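Local coordinates for putative PAS/PAC sensor protein (Nakamurella multipartita DSM 44233, PDB 6HMJ) that senses blue light through a flavin-binding light-oxygen-voltage module and mediates RNA binding and translational regulation, at residues 138-146 against 155-163. Residues are numbered along the deposited sequence; the frame is centred on the assembly and turned at random.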
# COMPACT_ATOMS: atom_id res chain seq x y z
N GLU A 138 0.09 -5.57 4.50
CA GLU A 138 -0.56 -5.29 3.23
C GLU A 138 -1.84 -4.48 3.44
O GLU A 138 -2.12 -3.55 2.67
CB GLU A 138 -0.86 -6.58 2.48
CG GLU A 138 0.35 -7.18 1.78
CD GLU A 138 -0.02 -8.32 0.86
OE1 GLU A 138 -0.89 -9.13 1.24
OE2 GLU A 138 0.55 -8.40 -0.25
N ILE A 139 -2.61 -4.81 4.47
CA ILE A 139 -3.79 -4.01 4.79
C ILE A 139 -3.37 -2.59 5.13
O ILE A 139 -4.00 -1.62 4.70
CB ILE A 139 -4.59 -4.66 5.93
CG1 ILE A 139 -5.19 -5.98 5.46
CG2 ILE A 139 -5.67 -3.70 6.43
CD1 ILE A 139 -6.00 -6.72 6.51
N ASP A 140 -2.29 -2.44 5.90
CA ASP A 140 -1.80 -1.11 6.24
C ASP A 140 -1.36 -0.35 4.99
O ASP A 140 -1.60 0.86 4.87
CB ASP A 140 -0.65 -1.21 7.24
CG ASP A 140 -1.12 -1.59 8.63
OD1 ASP A 140 -2.33 -1.40 8.92
OD2 ASP A 140 -0.30 -2.07 9.44
N GLN A 141 -0.69 -1.04 4.06
CA GLN A 141 -0.28 -0.39 2.82
C GLN A 141 -1.50 0.02 1.99
O GLN A 141 -1.57 1.15 1.50
CB GLN A 141 0.62 -1.32 2.01
CG GLN A 141 1.15 -0.71 0.72
CD GLN A 141 2.13 -1.61 0.00
OE1 GLN A 141 2.55 -2.64 0.54
NE2 GLN A 141 2.50 -1.24 -1.21
N ALA A 142 -2.46 -0.89 1.84
CA ALA A 142 -3.67 -0.57 1.09
C ALA A 142 -4.45 0.55 1.78
O ALA A 142 -5.01 1.42 1.12
CB ALA A 142 -4.54 -1.81 0.92
N LYS A 143 -4.50 0.53 3.12
CA LYS A 143 -5.16 1.61 3.84
C LYS A 143 -4.53 2.95 3.49
O LYS A 143 -5.24 3.93 3.25
CB LYS A 143 -5.08 1.38 5.35
CG LYS A 143 -5.92 2.37 6.15
CD LYS A 143 -5.61 2.35 7.65
CE LYS A 143 -5.79 1.00 8.31
NZ LYS A 143 -5.52 1.12 9.77
N GLY A 144 -3.20 3.00 3.44
CA GLY A 144 -2.52 4.24 3.11
C GLY A 144 -2.73 4.66 1.67
O GLY A 144 -2.89 5.84 1.37
N ILE A 145 -2.72 3.69 0.75
CA ILE A 145 -2.96 3.99 -0.66
C ILE A 145 -4.32 4.66 -0.83
O ILE A 145 -4.46 5.67 -1.53
CB ILE A 145 -2.85 2.72 -1.51
CG1 ILE A 145 -1.39 2.27 -1.60
CG2 ILE A 145 -3.41 2.95 -2.90
CD1 ILE A 145 -1.19 0.92 -2.27
N VAL A 146 -5.35 4.09 -0.19
CA VAL A 146 -6.69 4.67 -0.28
C VAL A 146 -6.73 6.04 0.37
O VAL A 146 -7.37 6.97 -0.14
CB VAL A 146 -7.72 3.71 0.34
CG1 VAL A 146 -9.05 4.41 0.54
CG2 VAL A 146 -7.88 2.47 -0.53
N ASP A 155 -9.73 6.10 9.04
CA ASP A 155 -10.99 5.40 9.30
C ASP A 155 -11.83 5.30 8.03
O ASP A 155 -12.35 4.23 7.70
CB ASP A 155 -11.77 6.12 10.40
CG ASP A 155 -11.12 5.96 11.76
OD1 ASP A 155 -10.80 4.81 12.15
OD2 ASP A 155 -10.92 6.98 12.44
N GLN A 156 -11.97 6.41 7.29
CA GLN A 156 -12.69 6.38 6.03
C GLN A 156 -12.04 5.41 5.05
O GLN A 156 -12.72 4.61 4.40
CB GLN A 156 -12.76 7.79 5.43
CG GLN A 156 -13.53 8.78 6.29
CD GLN A 156 -13.45 10.20 5.76
OE1 GLN A 156 -12.39 10.64 5.31
NE2 GLN A 156 -14.56 10.92 5.83
N ALA A 157 -10.71 5.49 4.91
CA ALA A 157 -10.00 4.58 4.02
C ALA A 157 -10.25 3.13 4.42
O ALA A 157 -10.52 2.28 3.57
CB ALA A 157 -8.51 4.89 4.04
N PHE A 158 -10.15 2.84 5.72
CA PHE A 158 -10.40 1.48 6.19
C PHE A 158 -11.85 1.09 5.99
O PHE A 158 -12.14 -0.06 5.63
CB PHE A 158 -10.01 1.37 7.67
CG PHE A 158 -10.03 -0.03 8.19
CD1 PHE A 158 -9.00 -0.90 7.90
CD2 PHE A 158 -11.08 -0.47 8.98
CE1 PHE A 158 -9.01 -2.19 8.38
CE2 PHE A 158 -11.10 -1.76 9.46
CZ PHE A 158 -10.06 -2.62 9.17
N ALA A 159 -12.78 2.02 6.21
CA ALA A 159 -14.19 1.72 5.98
C ALA A 159 -14.45 1.37 4.52
O ALA A 159 -15.21 0.44 4.22
CB ALA A 159 -15.06 2.90 6.42
N LEU A 160 -13.82 2.10 3.59
CA LEU A 160 -13.99 1.80 2.17
C LEU A 160 -13.41 0.44 1.83
O LEU A 160 -13.98 -0.29 1.01
CB LEU A 160 -13.32 2.88 1.32
CG LEU A 160 -14.05 4.22 1.20
CD1 LEU A 160 -13.21 5.21 0.41
CD2 LEU A 160 -15.41 4.04 0.54
N LEU A 161 -12.27 0.09 2.42
CA LEU A 161 -11.71 -1.25 2.21
C LEU A 161 -12.68 -2.32 2.70
O LEU A 161 -12.84 -3.36 2.06
CB LEU A 161 -10.36 -1.37 2.91
CG LEU A 161 -9.18 -0.68 2.24
CD1 LEU A 161 -7.93 -0.81 3.09
CD2 LEU A 161 -8.92 -1.26 0.85
N LYS A 162 -13.32 -2.08 3.85
CA LYS A 162 -14.34 -3.02 4.33
C LYS A 162 -15.54 -3.05 3.39
O LYS A 162 -16.08 -4.12 3.09
CB LYS A 162 -14.77 -2.65 5.74
CG LYS A 162 -13.68 -2.81 6.79
CD LYS A 162 -14.25 -2.80 8.21
CE LYS A 162 -14.68 -1.41 8.65
NZ LYS A 162 -15.14 -1.40 10.06
N TRP A 163 -15.97 -1.87 2.93
CA TRP A 163 -17.10 -1.80 2.01
C TRP A 163 -16.82 -2.58 0.73
O TRP A 163 -17.63 -3.41 0.30
CB TRP A 163 -17.41 -0.34 1.69
CG TRP A 163 -18.41 -0.15 0.59
CD1 TRP A 163 -18.19 0.40 -0.64
CD2 TRP A 163 -19.79 -0.52 0.62
NE1 TRP A 163 -19.35 0.39 -1.38
CE2 TRP A 163 -20.35 -0.17 -0.63
CE3 TRP A 163 -20.62 -1.12 1.58
CZ2 TRP A 163 -21.69 -0.39 -0.94
CZ3 TRP A 163 -21.95 -1.34 1.26
CH2 TRP A 163 -22.47 -0.98 0.02
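Val146 and Ala157 mark where helices 138-146 and 155-163 come nearest, their CA atoms 5.4 Å apart; the two axes pass 8.5 Å from each other at 111°, closer to perpendicular than to antiparallel. Leu161 is the knob here. Its side chain sits in a hole made by Ile139, Ala142, Lys143 and Val146, with Leu161 CD1 resting on the backbone, 3.7 Å from Lys143 N, while CD2 lies alongside Val146 CG2. One turn back, the methyl of Ala157 packs against Val146 CG1 at 3.6 Å. That branch of Val146 is anti to its own backbone N (chi1 167°), and it also touches Leu160 CD1. Nearer the Ile139 end, Phe158 meets Ile139 CG2 at its ring edge, with CE1 of the ring 4.2 Å away. The chain of Lys143 bends at chi3 (-57°), and its CE passes the ring obliquely, 3.8 Å from Phe158 CD1. Beyond the pair, Leu172 of helix 172-185 packs on Phe158 and Leu161, and Met179 on Ala142; across the dimer, Gln141 of the second subunit meets Lys143. This apolar junction joins the end of the long helix 114-149 to helix 154-167, and with helix 172-185 they form the three-helix bundle characteristic of ANTAR domains.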